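Local coordinates for cyclic nucleotide-binding protein (Ruegeria pomeroyi, PDB 3FX3) that probably binds DNA and regulates transcription as a dimeric member of the CRP family, joining a cyclic nucleotide-binding domain to a helix-turn-helix domain, at residues S21-H26 against P125-S130; D28-Q33 against S114-S119. All coordinates share one frame; numbering follows the deposited sequence.

Interaction 1: S21-H26 against P125-S130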
loop_
_atom_site.group_PDB
_atom_site.type_symbol
_atom_site.label_atom_id
_atom_site.label_comp_id
_atom_site.label_asym_id
_atom_site.label_seq_id
_atom_site.Cartn_x
_atom_site.Cartn_y
_atom_site.Cartn_z
ATOM N N SER B 21 -3.488 -3.190 -12.534
ATOM C CA SER B 21 -2.057 -3.430 -12.648
ATOM C C SER B 21 -1.599 -3.834 -14.051
ATOM O O SER B 21 -0.405 -3.825 -14.325
ATOM C CB SER B 21 -1.640 -4.499 -11.664
ATOM O OG SER B 21 -1.990 -4.065 -10.343
ATOM N N LEU B 22 -2.524 -4.223 -14.916
ATOM C CA LEU B 22 -2.156 -4.742 -16.216
ATOM C C LEU B 22 -1.860 -3.619 -17.223
ATOM O O LEU B 22 -2.422 -2.548 -17.157
ATOM C CB LEU B 22 -3.263 -5.591 -16.807
ATOM C CG LEU B 22 -3.775 -6.767 -16.017
ATOM C CD1 LEU B 22 -4.966 -7.385 -16.778
ATOM C CD2 LEU B 22 -2.674 -7.798 -15.726
ATOM N N PRO B 23 -0.977 -3.883 -18.171
ATOM C CA PRO B 23 -0.840 -2.920 -19.258
ATOM C C PRO B 23 -2.124 -2.862 -20.083
ATOM O O PRO B 23 -2.713 -3.892 -20.431
ATOM C CB PRO B 23 0.350 -3.447 -20.073
ATOM C CG PRO B 23 0.670 -4.802 -19.522
ATOM C CD PRO B 23 -0.233 -5.127 -18.406
ATOM N N GLU B 24 -2.561 -1.639 -20.338
ATOM C CA GLU B 24 -3.891 -1.356 -20.911
ATOM C C GLU B 24 -4.187 -2.137 -22.211
ATOM O O GLU B 24 -5.310 -2.599 -22.409
ATOM C CB GLU B 24 -4.065 0.156 -21.108
ATOM C CG GLU B 24 -2.958 0.784 -21.970
ATOM C CD GLU B 24 -3.055 2.324 -22.093
ATOM O OE1 GLU B 24 -3.815 2.952 -21.322
ATOM O OE2 GLU B 24 -2.360 2.889 -22.981
ATOM N N GLN B 25 -3.175 -2.345 -23.052
ATOM C CA GLN B 25 -3.382 -3.049 -24.311
ATOM C C GLN B 25 -3.666 -4.542 -24.155
ATOM O O GLN B 25 -4.062 -5.196 -25.112
ATOM C CB GLN B 25 -2.205 -2.833 -25.277
ATOM C CG GLN B 25 -0.927 -3.605 -24.937
ATOM C CD GLN B 25 0.028 -2.858 -23.982
ATOM O OE1 GLN B 25 -0.396 -2.015 -23.155
ATOM N NE2 GLN B 25 1.342 -3.177 -24.097
ATOM N N HIS B 26 -3.460 -5.087 -22.959
ATOM C CA HIS B 26 -3.678 -6.510 -22.760
ATOM C C HIS B 26 -4.952 -6.814 -21.987
ATOM O O HIS B 26 -5.362 -7.981 -21.900
ATOM C CB HIS B 26 -2.466 -7.130 -22.086
ATOM C CG HIS B 26 -1.248 -7.137 -22.946
ATOM N ND1 HIS B 26 -1.145 -7.920 -24.078
ATOM C CD2 HIS B 26 -0.079 -6.463 -22.843
ATOM C CE1 HIS B 26 0.029 -7.705 -24.650
ATOM N NE2 HIS B 26 0.692 -6.825 -23.921
ATOM N N PRO B 125 7.660 -12.037 -21.352
ATOM C CA PRO B 125 8.041 -11.569 -20.004
ATOM C C PRO B 125 8.078 -10.034 -19.871
ATOM O O PRO B 125 8.036 -9.534 -18.762
ATOM C CB PRO B 125 9.410 -12.245 -19.754
ATOM C CG PRO B 125 9.962 -12.480 -21.107
ATOM C CD PRO B 125 8.786 -12.668 -22.062
ATOM N N GLU B 126 8.013 -9.321 -20.981
ATOM C CA GLU B 126 7.781 -7.893 -20.963
ATOM C C GLU B 126 6.436 -7.522 -20.316
ATOM O O GLU B 126 6.304 -6.461 -19.717
ATOM C CB GLU B 126 7.868 -7.336 -22.366
ATOM C CG GLU B 126 9.302 -7.500 -22.992
ATOM C CD GLU B 126 10.365 -6.686 -22.272
ATOM O OE1 GLU B 126 9.993 -5.704 -21.563
ATOM O OE2 GLU B 126 11.566 -7.031 -22.392
ATOM N N ILE B 127 5.479 -8.432 -20.360
ATOM C CA ILE B 127 4.205 -8.196 -19.722
ATOM C C ILE B 127 4.370 -8.227 -18.211
ATOM O O ILE B 127 3.935 -7.300 -17.523
ATOM C CB ILE B 127 3.142 -9.173 -20.235
ATOM C CG1 ILE B 127 2.915 -8.882 -21.731
ATOM C CG2 ILE B 127 1.833 -9.064 -19.428
ATOM C CD1 ILE B 127 1.873 -9.808 -22.440
ATOM N N CYS B 128 5.041 -9.242 -17.684
ATOM C CA CYS B 128 5.252 -9.316 -16.222
ATOM C C CYS B 128 6.139 -8.161 -15.758
ATOM O O CYS B 128 5.864 -7.550 -14.720
ATOM C CB CYS B 128 5.844 -10.683 -15.821
ATOM S SG CYS B 128 6.209 -10.848 -14.005
ATOM N N ILE B 129 7.127 -7.776 -16.563
ATOM C CA ILE B 129 7.958 -6.623 -16.226
ATOM C C ILE B 129 7.124 -5.345 -16.081
ATOM O O ILE B 129 7.333 -4.614 -15.119
ATOM C CB ILE B 129 9.116 -6.433 -17.201
ATOM C CG1 ILE B 129 10.134 -7.574 -17.032
ATOM C CG2 ILE B 129 9.842 -5.055 -17.046
ATOM C CD1 ILE B 129 11.095 -7.664 -18.198
ATOM N N SER B 130 6.177 -5.086 -17.002
ATOM C CA SER B 130 5.297 -3.887 -16.896
ATOM C C SER B 130 4.414 -3.946 -15.699
ATOM O O SER B 130 4.261 -2.963 -15.007
ATOM C CB SER B 130 4.399 -3.721 -18.113
ATOM O OG SER B 130 5.288 -3.693 -19.182
HETATM O O HOH W 1 1.099 -2.233 -15.893
#

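Interaction 2: D28-Q33 against S114-S119. With PO4 (phosphate ion), chain F.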
loop_
_atom_site.group_PDB
_atom_site.type_symbol
_atom_site.label_atom_id
_atom_site.label_comp_id
_atom_site.label_asym_id
_atom_site.label_seq_id
_atom_site.Cartn_x
_atom_site.Cartn_y
_atom_site.Cartn_z
ATOM N N ASP B 28 -8.282 -6.181 -22.553
ATOM C CA ASP B 28 -9.510 -6.659 -23.228
ATOM C C ASP B 28 -9.409 -8.149 -23.535
ATOM O O ASP B 28 -10.353 -8.906 -23.289
ATOM C CB ASP B 28 -9.773 -5.915 -24.547
ATOM C CG ASP B 28 -10.298 -4.501 -24.350
ATOM O OD1 ASP B 28 -10.735 -4.160 -23.227
ATOM O OD2 ASP B 28 -10.291 -3.718 -25.347
ATOM N N ALA B 29 -8.262 -8.569 -24.062
ATOM C CA ALA B 29 -8.065 -9.970 -24.431
ATOM C C ALA B 29 -8.214 -10.854 -23.186
ATOM O O ALA B 29 -8.813 -11.924 -23.259
ATOM C CB ALA B 29 -6.683 -10.184 -25.118
ATOM N N LEU B 30 -7.714 -10.399 -22.046
ATOM C CA LEU B 30 -7.791 -11.210 -20.822
ATOM C C LEU B 30 -9.219 -11.250 -20.234
ATOM O O LEU B 30 -9.700 -12.314 -19.842
ATOM C CB LEU B 30 -6.766 -10.743 -19.808
ATOM C CG LEU B 30 -6.717 -11.432 -18.437
ATOM C CD1 LEU B 30 -5.328 -11.481 -17.873
ATOM C CD2 LEU B 30 -7.591 -10.684 -17.454
ATOM N N LEU B 31 -9.901 -10.101 -20.213
ATOM C CA LEU B 31 -11.283 -10.036 -19.762
ATOM C C LEU B 31 -12.199 -10.914 -20.625
ATOM O O LEU B 31 -13.199 -11.463 -20.125
ATOM C CB LEU B 31 -11.798 -8.595 -19.769
ATOM C CG LEU B 31 -11.206 -7.614 -18.742
ATOM C CD1 LEU B 31 -11.915 -6.282 -18.870
ATOM C CD2 LEU B 31 -11.280 -8.132 -17.306
ATOM N N SER B 32 -11.859 -11.058 -21.906
ATOM C CA SER B 32 -12.652 -11.888 -22.816
ATOM C C SER B 32 -12.526 -13.368 -22.492
ATOM O O SER B 32 -13.302 -14.139 -22.996
ATOM C CB SER B 32 -12.245 -11.679 -24.285
ATOM O OG SER B 32 -12.783 -10.467 -24.809
ATOM N N GLN B 33 -11.549 -13.749 -21.657
ATOM C CA GLN B 33 -11.383 -15.139 -21.252
ATOM C C GLN B 33 -11.914 -15.392 -19.839
ATOM O O GLN B 33 -11.700 -16.460 -19.276
ATOM C CB GLN B 33 -9.917 -15.518 -21.381
ATOM C CG GLN B 33 -9.495 -15.525 -22.849
ATOM C CD GLN B 33 -8.040 -15.784 -23.012
ATOM O OE1 GLN B 33 -7.615 -16.938 -22.993
ATOM N NE2 GLN B 33 -7.245 -14.714 -23.184
ATOM N N SER B 114 -6.222 -18.993 -13.952
ATOM C CA SER B 114 -4.809 -18.745 -13.724
ATOM C C SER B 114 -3.939 -18.981 -14.953
ATOM O O SER B 114 -3.096 -18.131 -15.261
ATOM C CB SER B 114 -4.297 -19.616 -12.573
ATOM O OG SER B 114 -5.030 -19.298 -11.414
ATOM N N PRO B 115 -4.143 -20.114 -15.663
ATOM C CA PRO B 115 -3.280 -20.331 -16.824
ATOM C C PRO B 115 -3.427 -19.257 -17.899
ATOM O O PRO B 115 -2.464 -18.998 -18.599
ATOM C CB PRO B 115 -3.673 -21.737 -17.345
ATOM C CG PRO B 115 -4.398 -22.409 -16.155
ATOM C CD PRO B 115 -5.111 -21.219 -15.480
ATOM N N VAL B 116 -4.569 -18.576 -17.983
ATOM C CA VAL B 116 -4.714 -17.509 -18.971
ATOM C C VAL B 116 -3.744 -16.355 -18.661
ATOM O O VAL B 116 -3.114 -15.778 -19.559
ATOM C CB VAL B 116 -6.168 -17.000 -19.012
ATOM C CG1 VAL B 116 -6.257 -15.608 -19.649
ATOM C CG2 VAL B 116 -7.085 -18.067 -19.722
ATOM N N PHE B 117 -3.628 -16.023 -17.385
ATOM C CA PHE B 117 -2.779 -14.934 -16.964
ATOM C C PHE B 117 -1.301 -15.368 -16.973
ATOM O O PHE B 117 -0.430 -14.649 -17.463
ATOM C CB PHE B 117 -3.226 -14.486 -15.575
ATOM C CG PHE B 117 -2.542 -13.265 -15.059
ATOM C CD1 PHE B 117 -2.098 -12.265 -15.895
ATOM C CD2 PHE B 117 -2.377 -13.092 -13.710
ATOM C CE1 PHE B 117 -1.468 -11.124 -15.364
ATOM C CE2 PHE B 117 -1.756 -11.964 -13.195
ATOM C CZ PHE B 117 -1.311 -10.981 -14.030
ATOM N N VAL B 118 -1.018 -16.535 -16.413
ATOM C CA VAL B 118 0.344 -17.028 -16.361
ATOM C C VAL B 118 0.953 -17.259 -17.753
ATOM O O VAL B 118 2.118 -16.868 -18.016
ATOM C CB VAL B 118 0.435 -18.294 -15.465
ATOM C CG1 VAL B 118 1.752 -18.994 -15.651
ATOM C CG2 VAL B 118 0.244 -17.889 -13.970
ATOM N N SER B 119 0.180 -17.833 -18.664
ATOM C CA SER B 119 0.740 -18.181 -19.946
ATOM C C SER B 119 1.112 -16.913 -20.737
ATOM O O SER B 119 2.157 -16.881 -21.404
ATOM C CB SER B 119 -0.174 -19.098 -20.748
ATOM O OG SER B 119 -1.254 -18.343 -21.242
HETATM P P PO4 F . -16.407 -12.031 -24.312
HETATM O O1 PO4 F . -15.788 -13.407 -24.142
HETATM O O2 PO4 F . -16.538 -11.294 -22.987
HETATM O O3 PO4 F . -15.547 -11.276 -25.309
HETATM O O4 PO4 F . -17.828 -12.188 -24.820
#

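Interaction 1: S21-H26 against P125-S130
His26 and Ile127 meet where the amino-terminal helices of a CRP-like regulator lie against the start of its long dimerization helix, 125-147. The closely packed part is a CH-pi contact: Ile127 CD1 sits over one face of the imidazole, 3.6 Å from the ring centroid and 17° off its normal, displaced toward the rim on which NE2 and CE1 lie. The nearest ring atom is His26 NE2, 3.5 Å from Ile127 CD1, and Ile127 CG1 follows at 3.7 Å from the same NE2. His26 CG and Ile127 CG1 each lie anti to their own carbonyl carbon (chi1 -67° and -65°), and the two side chains approach from opposite directions. Gln25 CG lies over the other face of the ring, so the imidazole is held between two aliphatic groups. Without the imidazole, as with an alanine at this position, Ile127 CD1 would probably lose the ring face it rests on, opening a gap beside helix 125-147.

Packing slackens toward Ser130. Pro23 CG reaches Ser130 CB at 4.1 Å and touches Ile127 CG2 more distantly, and no direct hydrogen bond joins the segments. A water lies 2.7 Å from Ser21 O and can at most link weakly to Ser130 O. Behind this face Cys128 points away and forms a disulfide with Cys128 of the second subunit, so the same helical turn serves the dimer interface. Ser130 OG turns back to its own helix and donates to Glu126 O at 3.0 Å, approaching that carbonyl from the face opposite Ser130 N.

Interaction 2: D28-Q33 against S114-S119
Val116 points its two methyl groups at the segment 28-33, where they meet the carboxamide of Gln33, while on the buried side Leu30 meets the ring of Phe117. Gln33 and Val116 slant across one another: OE1 approaches CG2 of Val116 at 3.5 Å, and the carboxamide carbon, Gln33 CD, lies 3.8 Å from Val116 CG1. A bond to the preceding helical turn limits rotation of the amide: Gln33 NE2 donates to Ala29 O at 3.2 Å. That bond is nearly straight at the hydrogen (171°) and lies in the amide plane, yet it comes in from above the carbonyl plane of Ala29. The glutamine, extended beyond CG, thus presents CB and its carboxamide to the valine.

Leu30 and Phe117 also meet at a slant. With CG anti to the backbone N in both (chi1 178° and -174°), Leu30 CD1 reaches Phe117 CD1 at 3.9 Å, and Leu30 CG stands 4.4 Å from Val116 CG1. Ser32 takes no part in this packing; its OG donates to O3 of a phosphate ion, probably from the crystallisation liquor, at 2.9 Å, and Lys10 binds the same ion.

The contact lays helix 24-31 beside helix 114-123 next to the beta-roll of the cyclic nucleotide-binding fold: Leu30 also rests on Ile112 of strand 107-113 and Ile19 of helix 17-20, and Phe117 also touches Leu18 of helix 17-20 and Leu92 of helix 88-93.

How the interactions relate
Both contacts use helix 24-31, which meets two successive helices: its first turn and the preceding Pro23 pack on helix 125-147 in interaction 1, whereas Leu30 and the following Gln33 meet helix 114-123 in interaction 2. They join through Leu22, whose CD2 lies 3.6 Å from CE1 of Phe117 and whose CD1 packs on Leu30. Neither has a direct hydrogen bond across it. Interaction 1 has one buried residue, Ile127, among partly exposed partners, whereas interaction 2 has a buried Leu30-Phe117 pair with an exposed Gln33 at its edge. The chemistry differs too: an aliphatic group over a histidine face beside the dimer interface, against a leucine-phenylalanine core and a glutamine amide on a valine near the beta-roll.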